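Local coordinates for RAP1B (Serratia marcescens, PDB 4AX2), which probably protects Serratia marcescens against its own type VI-secreted toxin, acting as a helical resistance (immunity) protein of the amidase-immunity family, at residues A[71-76]-A[125-130]; A[84-89]-A[112-117]; A[42-47]-A[63-68]; A[80-85]-A[118-123]. All blocks are in the same frame, centred on the assembly; numbering follows the deposited sequence.

Contact 1: residues A[71-76]-A[125-130]; sequences MPFDIE and RQLIAG. With EDO (1,2-ethanediol), chain E.
The Phe73 ring turns its CD1-CE1 side to Leu127: CE1 lies 3.9 Å from Leu127 CB, while Leu127 O approaches the ring obliquely. The two side chains run side by side. CG of Phe73 is opposite its backbone N (chi1 -176°), and this brings the ring back beside Leu127 although the side chain sets out in the other direction. The Asp74 carboxylate lies against the Leu127 carbonyl, CG 3.3 Å from Leu127 O; Asp74 holds the N-cap position of helix 75-89, but its side chain makes no capping bond. Farther off, an ethanediol, probably from the crystallisation liquor, has O2 at the edge of the Arg125 guanidinium, while NH1 bonds weakly to O1, oblique to that plane.

Between the backbones runs a single bridge of Phe73 with Ile128. Ala129 N donates to Pro72 O at 3.0 Å, almost straight (170°), and Asp74 N reaches Leu127 O at 2.9 Å, supplemented there by a longer CA-H...O contact from Phe73. Met71 SD meets Ile128 CD1 at 3.8 Å, the side chains crossing at about a right angle.

The bridge ties the loop leading into helix 75-89 to the exit of helix 118-126. Met71 and Ile128 both rest on Val37 of helix 33-49, and Leu127 leans on Ser77 and Ile82.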
loop_
_atom_site.group_PDB
_atom_site.type_symbol
_atom_site.label_atom_id
_atom_site.label_comp_id
_atom_site.label_asym_id
_atom_site.label_seq_id
_atom_site.Cartn_x
_atom_site.Cartn_y
_atom_site.Cartn_z
ATOM N N MET A 71 10.476 -8.977 11.831
ATOM C CA MET A 71 11.361 -9.627 10.867
ATOM C C MET A 71 12.828 -9.502 11.252
ATOM O O MET A 71 13.234 -8.505 11.848
ATOM C CB MET A 71 11.165 -8.988 9.483
ATOM C CG MET A 71 11.271 -7.469 9.494
ATOM S SD MET A 71 11.389 -6.869 7.795
ATOM C CE MET A 71 11.267 -5.094 8.098
ATOM N N PRO A 72 13.654 -10.497 10.866
ATOM C CA PRO A 72 15.091 -10.426 11.133
ATOM C C PRO A 72 15.788 -9.532 10.086
ATOM O O PRO A 72 16.543 -10.003 9.233
ATOM C CB PRO A 72 15.527 -11.889 11.057
ATOM C CG PRO A 72 14.611 -12.488 10.059
ATOM C CD PRO A 72 13.285 -11.755 10.204
ATOM N N PHE A 73 15.482 -8.243 10.178
ATOM C CA PHE A 73 15.851 -7.223 9.200
ATOM C C PHE A 73 17.284 -6.765 9.439
ATOM O O PHE A 73 17.741 -6.668 10.590
ATOM C CB PHE A 73 14.899 -6.041 9.394
ATOM C CG PHE A 73 15.063 -4.929 8.404
ATOM C CD1 PHE A 73 14.907 -5.154 7.043
ATOM C CD2 PHE A 73 15.324 -3.640 8.841
ATOM C CE1 PHE A 73 15.012 -4.113 6.136
ATOM C CE2 PHE A 73 15.454 -2.591 7.938
ATOM C CZ PHE A 73 15.313 -2.830 6.580
ATOM N N ASP A 74 17.993 -6.440 8.369
ATOM C CA ASP A 74 19.380 -5.982 8.508
ATOM C C ASP A 74 19.345 -4.449 8.632
ATOM O O ASP A 74 19.350 -3.729 7.640
ATOM C CB ASP A 74 20.199 -6.514 7.319
ATOM C CG ASP A 74 20.194 -8.074 7.239
ATOM O OD1 ASP A 74 19.809 -8.748 8.233
ATOM O OD2 ASP A 74 20.573 -8.630 6.180
ATOM N N ILE A 75 19.259 -3.961 9.862
ATOM C CA ILE A 75 18.925 -2.552 10.076
ATOM C C ILE A 75 20.081 -1.631 9.667
ATOM O O ILE A 75 19.864 -0.597 9.018
ATOM C CB ILE A 75 18.505 -2.272 11.543
ATOM C CG1 ILE A 75 17.874 -0.878 11.675
ATOM C CG2 ILE A 75 19.700 -2.377 12.484
ATOM C CD1 ILE A 75 16.809 -0.571 10.650
ATOM N N GLU A 76 21.301 -2.042 10.014
ATOM C CA GLU A 76 22.473 -1.175 9.881
ATOM C C GLU A 76 22.702 -0.797 8.421
ATOM O O GLU A 76 23.004 0.365 8.128
ATOM C CB GLU A 76 23.723 -1.856 10.457
ATOM C CG GLU A 76 24.945 -0.948 10.583
ATOM C CD GLU A 76 25.718 -0.784 9.281
ATOM O OE1 GLU A 76 26.166 -1.805 8.714
ATOM O OE2 GLU A 76 25.882 0.372 8.829
ATOM N N ARG A 125 14.338 -9.398 -0.355
ATOM C CA ARG A 125 14.873 -10.713 -0.056
ATOM C C ARG A 125 16.294 -10.608 0.483
ATOM O O ARG A 125 16.664 -11.352 1.388
ATOM C CB ARG A 125 14.829 -11.587 -1.304
ATOM C CG ARG A 125 13.400 -11.921 -1.695
ATOM C CD ARG A 125 13.284 -12.405 -3.129
ATOM N NE ARG A 125 11.880 -12.398 -3.526
ATOM C CZ ARG A 125 10.991 -13.346 -3.241
ATOM N NH1 ARG A 125 11.343 -14.438 -2.560
ATOM N NH2 ARG A 125 9.730 -13.201 -3.656
ATOM N N GLN A 126 17.059 -9.648 -0.033
ATOM C CA GLN A 126 18.458 -9.454 0.373
ATOM C C GLN A 126 18.624 -8.969 1.813
ATOM O O GLN A 126 19.627 -9.285 2.458
ATOM C CB GLN A 126 19.141 -8.456 -0.569
ATOM C CG GLN A 126 19.183 -8.923 -2.013
ATOM C CD GLN A 126 19.800 -7.903 -2.945
ATOM O OE1 GLN A 126 19.610 -6.698 -2.771
ATOM N NE2 GLN A 126 20.532 -8.383 -3.952
ATOM N N LEU A 127 17.638 -8.239 2.332
ATOM C CA LEU A 127 17.757 -7.585 3.640
ATOM C C LEU A 127 17.260 -8.420 4.828
ATOM O O LEU A 127 17.144 -7.895 5.956
ATOM C CB LEU A 127 17.013 -6.238 3.608
ATOM C CG LEU A 127 17.575 -5.219 2.601
ATOM C CD1 LEU A 127 16.793 -3.922 2.655
ATOM C CD2 LEU A 127 19.074 -4.974 2.817
ATOM N N ILE A 128 16.923 -9.683 4.563
ATOM C CA ILE A 128 16.408 -10.602 5.584
ATOM C C ILE A 128 17.469 -11.648 5.916
ATOM O O ILE A 128 17.998 -12.314 5.016
ATOM C CB ILE A 128 15.094 -11.286 5.137
ATOM C CG1 ILE A 128 13.968 -10.243 5.026
ATOM C CG2 ILE A 128 14.684 -12.399 6.105
ATOM C CD1 ILE A 128 13.701 -9.448 6.300
ATOM N N ALA A 129 17.806 -11.748 7.201
ATOM C CA ALA A 129 18.680 -12.827 7.684
ATOM C C ALA A 129 17.952 -14.155 7.541
ATOM O O ALA A 129 16.741 -14.239 7.769
ATOM C CB ALA A 129 19.092 -12.594 9.137
ATOM N N GLY A 130 18.684 -15.194 7.151
ATOM C CA GLY A 130 18.075 -16.475 6.826
ATOM C C GLY A 130 17.162 -16.473 5.607
ATOM O O GLY A 130 17.245 -15.589 4.734
HETATM C C1 EDO E . 9.503 -17.281 -4.100
HETATM O O1 EDO E . 10.595 -17.372 -3.185
HETATM C C2 EDO E . 8.204 -17.429 -3.313
HETATM O O2 EDO E . 7.652 -16.133 -3.112
#

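Contact 2: residues A[84-89]-A[112-117]; sequences VLIDKY and LRLYHS. With EDO (1,2-ethanediol), chain G; EDO (1,2-ethanediol), chain F.
Leu114 lies over one face of the Tyr89 ring, its CA 4.0 Å from the ring centroid in a CH-pi contact displaced toward the rim. Tyr89 holds CG beside its own backbone N (chi1 -77°), which lays the ring along helix 107-116 with the hydroxyl reaching Ser117; Tyr89 OH is 3.3 Å from Ser117 CB. Leu114 also sends its two methyls to different partners: CD1 meets Leu85 CG at 3.8 Å, and CD2 meets Ile86 CG1 at 3.7 Å.

Behind this layer stand the groups that set it in place. Ser117 OG donates to Leu114 O at 2.7 Å, on a lone pair in the carbonyl plane, and also caps Leu120 N at the start of helix 118-126; Ser117 N uses the same carbonyl. From the Tyr89 main chain, a water joins carbonyl O to Arg113 NH1, 2.7 Å from that nitrogen. Asn110 and Asn94 hold the guanidinium, and so does Pro24 O of the second subunit. An ethanediol sits at the Tyr89 hydroxyl, though the modelled bond is too short to trust.

The short segments run at 131° to each other, and their direct meeting is largely apolar, with the ring face taking a C-H. The polar link between them is a single bridging water, so hydrophobic and dispersion forces probably supply most of the cohesion.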
loop_
_atom_site.group_PDB
_atom_site.type_symbol
_atom_site.label_atom_id
_atom_site.label_comp_id
_atom_site.label_asym_id
_atom_site.label_seq_id
_atom_site.Cartn_x
_atom_site.Cartn_y
_atom_site.Cartn_z
ATOM N N VAL A 84 17.337 4.834 -0.059
ATOM C CA VAL A 84 17.819 5.176 -1.402
ATOM C C VAL A 84 16.809 4.698 -2.489
ATOM O O VAL A 84 16.484 5.445 -3.412
ATOM C CB VAL A 84 19.225 4.614 -1.665
ATOM C CG1 VAL A 84 19.574 4.724 -3.139
ATOM C CG2 VAL A 84 20.289 5.353 -0.824
ATOM N N LEU A 85 16.322 3.473 -2.363
ATOM C CA LEU A 85 15.326 2.957 -3.326
ATOM C C LEU A 85 14.035 3.785 -3.315
ATOM O O LEU A 85 13.547 4.184 -4.376
ATOM C CB LEU A 85 15.063 1.472 -3.094
ATOM C CG LEU A 85 14.157 0.816 -4.143
ATOM C CD1 LEU A 85 14.763 0.948 -5.539
ATOM C CD2 LEU A 85 13.916 -0.631 -3.740
ATOM N N ILE A 86 13.528 4.128 -2.127
ATOM C CA ILE A 86 12.354 5.005 -2.022
ATOM C C ILE A 86 12.618 6.296 -2.788
ATOM O O ILE A 86 11.775 6.773 -3.549
ATOM C CB ILE A 86 11.995 5.335 -0.550
ATOM C CG1 ILE A 86 11.461 4.086 0.174
ATOM C CG2 ILE A 86 10.996 6.495 -0.485
ATOM C CD1 ILE A 86 11.381 4.207 1.694
ATOM N N ASP A 87 13.823 6.858 -2.595
ATOM C CA ASP A 87 14.179 8.116 -3.219
ATOM C C ASP A 87 14.172 8.035 -4.745
ATOM O O ASP A 87 13.927 9.031 -5.401
ATOM C CB ASP A 87 15.540 8.623 -2.705
ATOM C CG ASP A 87 15.475 9.115 -1.273
ATOM O OD1 ASP A 87 14.345 9.352 -0.786
ATOM O OD2 ASP A 87 16.555 9.275 -0.633
ATOM N N LYS A 88 14.410 6.850 -5.293
ATOM C CA LYS A 88 14.383 6.652 -6.749
ATOM C C LYS A 88 12.950 6.583 -7.319
ATOM O O LYS A 88 12.770 6.710 -8.541
ATOM C CB LYS A 88 15.229 5.431 -7.132
ATOM C CG LYS A 88 16.714 5.645 -6.824
ATOM C CD LYS A 88 17.577 4.447 -7.215
ATOM C CE LYS A 88 19.024 4.606 -6.757
ATOM N NZ LYS A 88 19.779 3.325 -6.872
ATOM N N TYR A 89 11.944 6.439 -6.442
ATOM C CA TYR A 89 10.526 6.339 -6.858
ATOM C C TYR A 89 9.638 7.527 -6.470
ATOM O O TYR A 89 8.794 7.968 -7.261
ATOM C CB TYR A 89 9.923 5.038 -6.310
ATOM C CG TYR A 89 10.356 3.849 -7.121
ATOM C CD1 TYR A 89 11.603 3.284 -6.940
ATOM C CD2 TYR A 89 9.524 3.308 -8.094
ATOM C CE1 TYR A 89 12.029 2.212 -7.717
ATOM C CE2 TYR A 89 9.932 2.225 -8.868
ATOM C CZ TYR A 89 11.191 1.686 -8.680
ATOM O OH TYR A 89 11.628 0.613 -9.427
ATOM N N LEU A 112 3.056 3.266 -4.673
ATOM C CA LEU A 112 2.530 1.988 -5.142
ATOM C C LEU A 112 3.461 1.367 -6.206
ATOM O O LEU A 112 3.686 0.154 -6.208
ATOM C CB LEU A 112 1.107 2.155 -5.662
ATOM C CG LEU A 112 0.067 2.582 -4.637
ATOM C CD1 LEU A 112 -1.262 2.804 -5.364
ATOM C CD2 LEU A 112 -0.091 1.504 -3.556
ATOM N N ARG A 113 4.032 2.197 -7.080
ATOM C CA ARG A 113 4.952 1.695 -8.121
ATOM C C ARG A 113 6.175 1.078 -7.458
ATOM O O ARG A 113 6.611 -0.018 -7.800
ATOM C CB ARG A 113 5.366 2.812 -9.083
ATOM C CG ARG A 113 6.120 2.310 -10.301
ATOM C CD ARG A 113 6.516 3.441 -11.266
ATOM N NE ARG A 113 5.363 4.225 -11.712
ATOM C CZ ARG A 113 5.054 5.462 -11.312
ATOM N NH1 ARG A 113 5.815 6.120 -10.467
ATOM N NH2 ARG A 113 3.943 6.048 -11.770
ATOM N N LEU A 114 6.743 1.807 -6.511
ATOM C CA LEU A 114 7.815 1.277 -5.653
ATOM C C LEU A 114 7.443 -0.070 -5.057
ATOM O O LEU A 114 8.186 -1.043 -5.179
ATOM C CB LEU A 114 8.094 2.245 -4.506
ATOM C CG LEU A 114 8.971 1.694 -3.357
ATOM C CD1 LEU A 114 10.391 1.509 -3.856
ATOM C CD2 LEU A 114 8.944 2.632 -2.172
ATOM N N TYR A 115 6.287 -0.112 -4.406
ATOM C CA TYR A 115 5.843 -1.291 -3.660
ATOM C C TYR A 115 5.776 -2.532 -4.540
ATOM O O TYR A 115 6.043 -3.618 -4.067
ATOM C CB TYR A 115 4.477 -0.995 -3.033
ATOM C CG TYR A 115 3.841 -2.106 -2.254
ATOM C CD1 TYR A 115 4.377 -2.547 -1.049
ATOM C CD2 TYR A 115 2.654 -2.679 -2.691
ATOM C CE1 TYR A 115 3.768 -3.537 -0.310
ATOM C CE2 TYR A 115 2.037 -3.669 -1.968
ATOM C CZ TYR A 115 2.603 -4.102 -0.773
ATOM O OH TYR A 115 1.974 -5.090 -0.059
ATOM N N HIS A 116 5.365 -2.369 -5.794
ATOM C CA HIS A 116 5.287 -3.496 -6.748
ATOM C C HIS A 116 6.516 -3.702 -7.621
ATOM O O HIS A 116 6.523 -4.592 -8.490
ATOM C CB HIS A 116 4.050 -3.320 -7.630
ATOM C CG HIS A 116 2.746 -3.317 -6.855
ATOM N ND1 HIS A 116 2.265 -4.415 -6.241
ATOM C CD2 HIS A 116 1.828 -2.290 -6.602
ATOM C CE1 HIS A 116 1.092 -4.110 -5.624
ATOM N NE2 HIS A 116 0.830 -2.814 -5.855
ATOM N N SER A 117 7.559 -2.894 -7.437
ATOM C CA SER A 117 8.714 -2.927 -8.331
ATOM C C SER A 117 9.535 -4.191 -8.190
ATOM O O SER A 117 9.703 -4.732 -7.091
ATOM C CB SER A 117 9.625 -1.689 -8.150
ATOM O OG SER A 117 10.226 -1.666 -6.863
HETATM C C1 EDO G . 9.334 0.496 -11.791
HETATM O O1 EDO G . 10.683 0.183 -11.499
HETATM C C2 EDO G . 8.514 -0.746 -11.635
HETATM O O2 EDO G . 7.295 -0.569 -12.334
HETATM C C1 EDO F . 1.858 -8.295 -5.314
HETATM O O1 EDO F . 1.094 -7.171 -4.893
HETATM C C2 EDO F . 3.331 -7.961 -5.139
HETATM O O2 EDO F . 3.657 -6.800 -5.908
HETATM O O HOH W 1 8.195 5.934 -9.186
#

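Contact 3: residues A[42-47]-A[63-68]; sequences LSRCLA and TANAMR
Arg44 starts beside Ala64, its CB 3.9 Å from Ala64 CB, and then reaches obliquely across toward Asn65. The chain bends about the CG-CD bond (chi3 -64°), which turns the guanidinium toward Asn65. NE gives its hydrogen to a water that also donates to Asn65 OD1. NH2 donates directly to that same OD1 at 2.9 Å, nearly in line with the amide C=O, with the amide plane turned 55° from the guanidinium. Helices 33-49 and 55-67 form an antiparallel helical hairpin, their short segments 8.5 Å apart at 154°; such closeness rests on small residues, Ser43 CB meeting Ala64 CB at 3.7 Å. At the tip, NH1 bonds Asn83 of helix 75-89. Arg68 comes near too, NH1 3.9 Å from Arg44 NH2, and Asn65 OD1 lies over one face of the Arg68 guanidinium, probably easing the like charges. Ser43 OG is satisfied by Glu39 O one turn back, and Leu112 of the second subunit packs on Ser43.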
loop_
_atom_site.group_PDB
_atom_site.type_symbol
_atom_site.label_atom_id
_atom_site.label_comp_id
_atom_site.label_asym_id
_atom_site.label_seq_id
_atom_site.Cartn_x
_atom_site.Cartn_y
_atom_site.Cartn_z
ATOM N N LEU A 42 6.745 0.694 1.681
ATOM C CA LEU A 42 5.519 1.419 1.299
ATOM C C LEU A 42 5.138 2.455 2.367
ATOM O O LEU A 42 4.898 3.626 2.058
ATOM C CB LEU A 42 4.389 0.400 1.089
ATOM C CG LEU A 42 2.994 0.977 0.796
ATOM C CD1 LEU A 42 3.015 1.969 -0.368
ATOM C CD2 LEU A 42 2.011 -0.143 0.526
ATOM N N SER A 43 5.087 2.023 3.627
ATOM C CA SER A 43 4.680 2.906 4.715
ATOM C C SER A 43 5.612 4.112 4.824
ATOM O O SER A 43 5.165 5.239 4.985
ATOM C CB SER A 43 4.635 2.149 6.058
ATOM O OG SER A 43 3.732 1.059 6.017
ATOM N N ARG A 44 6.911 3.876 4.729
ATOM C CA ARG A 44 7.869 4.983 4.791
ATOM C C ARG A 44 7.807 5.894 3.568
ATOM O O ARG A 44 7.928 7.094 3.688
ATOM C CB ARG A 44 9.288 4.456 5.018
ATOM C CG ARG A 44 10.289 5.582 5.231
ATOM C CD ARG A 44 11.640 5.076 5.659
ATOM N NE ARG A 44 11.598 4.416 6.956
ATOM C CZ ARG A 44 12.485 3.514 7.361
ATOM N NH1 ARG A 44 13.508 3.154 6.575
ATOM N NH2 ARG A 44 12.369 2.994 8.574
ATOM N N CYS A 45 7.563 5.331 2.388
ATOM C CA CYS A 45 7.360 6.144 1.196
ATOM C C CYS A 45 6.175 7.083 1.436
ATOM O O CYS A 45 6.262 8.291 1.188
ATOM C CB CYS A 45 7.117 5.243 -0.022
ATOM S SG CYS A 45 7.019 6.096 -1.599
ATOM N N LEU A 46 5.085 6.532 1.964
ATOM C CA LEU A 46 3.890 7.325 2.241
ATOM C C LEU A 46 4.180 8.422 3.270
ATOM O O LEU A 46 3.729 9.543 3.102
ATOM C CB LEU A 46 2.748 6.426 2.716
ATOM C CG LEU A 46 2.227 5.447 1.662
ATOM C CD1 LEU A 46 1.251 4.422 2.268
ATOM C CD2 LEU A 46 1.560 6.228 0.535
ATOM N N ALA A 47 4.941 8.093 4.315
ATOM C CA ALA A 47 5.400 9.108 5.293
ATOM C C ALA A 47 6.184 10.239 4.640
ATOM O O ALA A 47 6.000 11.418 4.985
ATOM C CB ALA A 47 6.240 8.455 6.384
ATOM N N THR A 63 4.388 3.351 11.703
ATOM C CA THR A 63 3.982 2.033 11.150
ATOM C C THR A 63 5.166 1.344 10.452
ATOM O O THR A 63 5.432 0.159 10.669
ATOM C CB THR A 63 2.829 2.213 10.150
ATOM O OG1 THR A 63 1.690 2.756 10.835
ATOM C CG2 THR A 63 2.462 0.881 9.434
ATOM N N ALA A 64 5.879 2.098 9.619
ATOM C CA ALA A 64 7.086 1.580 8.952
ATOM C C ALA A 64 8.087 1.072 9.976
ATOM O O ALA A 64 8.556 -0.077 9.903
ATOM C CB ALA A 64 7.723 2.648 8.071
ATOM N N ASN A 65 8.410 1.922 10.950
ATOM C CA ASN A 65 9.418 1.563 11.940
ATOM C C ASN A 65 9.026 0.325 12.744
ATOM O O ASN A 65 9.871 -0.522 13.051
ATOM C CB ASN A 65 9.725 2.750 12.855
ATOM C CG ASN A 65 10.448 3.872 12.122
ATOM O OD1 ASN A 65 11.121 3.624 11.109
ATOM N ND2 ASN A 65 10.297 5.117 12.612
ATOM N N ALA A 66 7.743 0.227 13.056
ATOM C CA ALA A 66 7.216 -0.873 13.855
ATOM C C ALA A 66 7.345 -2.216 13.133
ATOM O O ALA A 66 7.402 -3.261 13.786
ATOM C CB ALA A 66 5.748 -0.598 14.236
ATOM N N MET A 67 7.407 -2.194 11.805
ATOM C CA MET A 67 7.536 -3.435 11.020
ATOM C C MET A 67 8.811 -4.189 11.372
ATOM O O MET A 67 8.860 -5.415 11.270
ATOM C CB MET A 67 7.557 -3.181 9.499
ATOM C CG MET A 67 6.290 -2.572 8.888
ATOM S SD MET A 67 4.897 -3.682 9.101
ATOM C CE MET A 67 3.549 -2.672 8.440
ATOM N N ARG A 68 9.867 -3.454 11.710
ATOM C CA ARG A 68 11.153 -4.089 11.953
ATOM C C ARG A 68 11.101 -5.092 13.116
ATOM O O ARG A 68 11.911 -6.010 13.163
ATOM C CB ARG A 68 12.218 -3.037 12.215
ATOM C CG ARG A 68 12.404 -2.065 11.049
ATOM C CD ARG A 68 13.435 -1.003 11.349
ATOM N NE ARG A 68 13.109 -0.253 12.560
ATOM C CZ ARG A 68 13.426 1.018 12.768
ATOM N NH1 ARG A 68 14.080 1.709 11.844
ATOM N NH2 ARG A 68 13.092 1.599 13.908
HETATM O O HOH W 2 9.796 5.440 8.894
#

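Contact 4: residues A[80-85]-A[118-123]; sequences EKINVL and PELDKL. With EDO (1,2-ethanediol), chain G.
Apolar contacts carry this pairing, and Leu85 and Leu123 are its main side chains. Leu85 CD2 rests against the backbone of helix 118-126, 3.6 Å from Leu120 CA, and also lies 3.8 Å from Leu123 CD2. Its other methyl, CD1, touches Glu119 CB, the two side chains meeting at about a right angle. In Leu123, with CG opposite the backbone N (chi1 -179°), the branch is directed across the gap, where CD2 meets Ile82 CD1 at 3.8 Å. Ile82 CD1 is shared, with Leu120 CD1 at 3.9 Å as its second neighbour. Lys81 contributes CB, 4.2 Å from Leu123 CD1, and its carbonyl O packs on Leu123 CD2.

Polar groups stay at the margin. Past CB the Glu119 chain bends (chi2 89°) and carries the carboxylate away from residues 80-85 and toward the Tyr89 hydroxyl farther along the same helix; there an ethanediol donates to OE1 in a weak bond. Asn83, on another side of helix 75-89, bonds Arg44 of helix 33-49.

The segments run almost exactly antiparallel (177°), with axes 11.1 Å apart, a wide spacing spanned by the branched side chains. Ile82 also packs on Val37 and Leu40, and Leu120 on Ala41, so helix 33-49 closes the same apolar layer. This is the arrangement of an antiparallel helix pair in an all-helical fold, here made by helices separated in sequence by helix 107-116.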
loop_
_atom_site.group_PDB
_atom_site.type_symbol
_atom_site.label_atom_id
_atom_site.label_comp_id
_atom_site.label_asym_id
_atom_site.label_seq_id
_atom_site.Cartn_x
_atom_site.Cartn_y
_atom_site.Cartn_z
ATOM N N GLU A 80 19.289 2.570 4.943
ATOM C CA GLU A 80 19.653 3.432 3.820
ATOM C C GLU A 80 19.453 2.753 2.478
ATOM O O GLU A 80 19.152 3.425 1.512
ATOM C CB GLU A 80 21.064 4.001 3.955
ATOM C CG GLU A 80 21.261 4.850 5.194
ATOM C CD GLU A 80 20.285 6.019 5.330
ATOM O OE1 GLU A 80 19.657 6.426 4.327
ATOM O OE2 GLU A 80 20.169 6.549 6.472
ATOM N N LYS A 81 19.609 1.437 2.402
ATOM C CA LYS A 81 19.345 0.744 1.143
ATOM C C LYS A 81 17.869 0.931 0.746
ATOM O O LYS A 81 17.576 1.306 -0.397
ATOM C CB LYS A 81 19.736 -0.737 1.222
ATOM C CG LYS A 81 21.237 -0.968 1.077
ATOM C CD LYS A 81 21.597 -2.431 0.859
ATOM C CE LYS A 81 23.074 -2.624 0.517
ATOM N NZ LYS A 81 23.405 -2.284 -0.906
ATOM N N ILE A 82 16.952 0.702 1.690
ATOM C CA ILE A 82 15.513 0.974 1.465
ATOM C C ILE A 82 15.260 2.440 1.133
ATOM O O ILE A 82 14.521 2.758 0.226
ATOM C CB ILE A 82 14.671 0.572 2.693
ATOM C CG1 ILE A 82 14.581 -0.954 2.795
ATOM C CG2 ILE A 82 13.255 1.170 2.638
ATOM C CD1 ILE A 82 13.791 -1.591 1.649
ATOM N N ASN A 83 15.908 3.344 1.869
ATOM C CA ASN A 83 15.645 4.760 1.692
ATOM C C ASN A 83 16.154 5.276 0.363
ATOM O O ASN A 83 15.480 6.050 -0.278
ATOM C CB ASN A 83 16.168 5.577 2.872
ATOM C CG ASN A 83 15.288 5.437 4.093
ATOM O OD1 ASN A 83 14.393 4.590 4.134
ATOM N ND2 ASN A 83 15.538 6.267 5.102
ATOM N N VAL A 84 17.337 4.834 -0.059
ATOM C CA VAL A 84 17.819 5.176 -1.402
ATOM C C VAL A 84 16.809 4.698 -2.489
ATOM O O VAL A 84 16.484 5.445 -3.412
ATOM C CB VAL A 84 19.225 4.614 -1.665
ATOM C CG1 VAL A 84 19.574 4.724 -3.139
ATOM C CG2 VAL A 84 20.289 5.353 -0.824
ATOM N N LEU A 85 16.322 3.473 -2.363
ATOM C CA LEU A 85 15.326 2.957 -3.326
ATOM C C LEU A 85 14.035 3.785 -3.315
ATOM O O LEU A 85 13.547 4.184 -4.376
ATOM C CB LEU A 85 15.063 1.472 -3.094
ATOM C CG LEU A 85 14.157 0.816 -4.143
ATOM C CD1 LEU A 85 14.763 0.948 -5.539
ATOM C CD2 LEU A 85 13.916 -0.631 -3.740
ATOM N N PRO A 118 10.083 -4.668 -9.321
ATOM C CA PRO A 118 11.033 -5.767 -9.244
ATOM C C PRO A 118 12.234 -5.408 -8.349
ATOM O O PRO A 118 12.773 -6.265 -7.675
ATOM C CB PRO A 118 11.498 -5.956 -10.702
ATOM C CG PRO A 118 10.532 -5.212 -11.557
ATOM C CD PRO A 118 9.764 -4.257 -10.704
ATOM N N GLU A 119 12.643 -4.147 -8.369
ATOM C CA GLU A 119 13.797 -3.677 -7.599
ATOM C C GLU A 119 13.582 -3.858 -6.088
ATOM O O GLU A 119 14.456 -4.357 -5.356
ATOM C CB GLU A 119 14.062 -2.197 -7.914
ATOM C CG GLU A 119 14.662 -1.934 -9.295
ATOM C CD GLU A 119 13.646 -1.742 -10.421
ATOM O OE1 GLU A 119 12.437 -2.087 -10.282
ATOM O OE2 GLU A 119 14.077 -1.235 -11.499
ATOM N N LEU A 120 12.408 -3.448 -5.616
ATOM C CA LEU A 120 12.073 -3.644 -4.213
ATOM C C LEU A 120 11.913 -5.140 -3.930
ATOM O O LEU A 120 12.334 -5.610 -2.875
ATOM C CB LEU A 120 10.814 -2.864 -3.801
ATOM C CG LEU A 120 10.376 -3.071 -2.339
ATOM C CD1 LEU A 120 11.472 -2.638 -1.345
ATOM C CD2 LEU A 120 9.064 -2.329 -2.086
ATOM N N ASP A 121 11.314 -5.893 -4.857
ATOM C CA ASP A 121 11.151 -7.326 -4.617
ATOM C C ASP A 121 12.526 -8.003 -4.407
ATOM O O ASP A 121 12.707 -8.791 -3.474
ATOM C CB ASP A 121 10.376 -8.020 -5.725
ATOM C CG ASP A 121 10.133 -9.488 -5.421
ATOM O OD1 ASP A 121 9.457 -9.811 -4.421
ATOM O OD2 ASP A 121 10.631 -10.316 -6.186
ATOM N N LYS A 122 13.493 -7.666 -5.253
ATOM C CA LYS A 122 14.862 -8.192 -5.128
ATOM C C LYS A 122 15.497 -7.753 -3.799
ATOM O O LYS A 122 16.024 -8.576 -3.048
ATOM C CB LYS A 122 15.704 -7.707 -6.322
ATOM C CG LYS A 122 17.158 -8.177 -6.325
ATOM C CD LYS A 122 17.816 -7.941 -7.680
ATOM C CE LYS A 122 19.269 -8.416 -7.697
ATOM N NZ LYS A 122 19.926 -8.259 -9.032
ATOM N N LEU A 123 15.427 -6.461 -3.503
ATOM C CA LEU A 123 16.030 -5.924 -2.261
ATOM C C LEU A 123 15.396 -6.508 -1.008
ATOM O O LEU A 123 16.101 -6.787 -0.043
ATOM C CB LEU A 123 15.983 -4.398 -2.226
ATOM C CG LEU A 123 16.597 -3.660 -1.024
ATOM C CD1 LEU A 123 18.109 -3.903 -0.941
ATOM C CD2 LEU A 123 16.299 -2.176 -1.145
HETATM C C1 EDO G . 9.334 0.496 -11.791
HETATM O O1 EDO G . 10.683 0.183 -11.499
HETATM C C2 EDO G . 8.514 -0.746 -11.635
HETATM O O2 EDO G . 7.295 -0.569 -12.334
#

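In the fold
Contacts 2 and 4 are the closest pair, with centres 7 Å apart: they share Leu85 on helix 75-89, and one ethanediol, probably from the crystallisation liquor, touches both. Contact 1 continues the same interface beyond helix 118-126. Its centre is 12 Å from that of contact 4, and Leu127 CD1 lies 3.7 Å from Ile82 CG1. Contact 3 builds the hairpin on which these helices rest; Arg44 NH1 reaches Asn83 OD1 of contact 4 at 3.0 Å, a probable hydrogen bond, and Ile86 and Leu114 of contact 2 pack on Cys45, whose disulfide to Cys111 joins helices 33-49 and 107-116. Contacts 2 and 3 both touch the second subunit; contacts 1 and 4 do not.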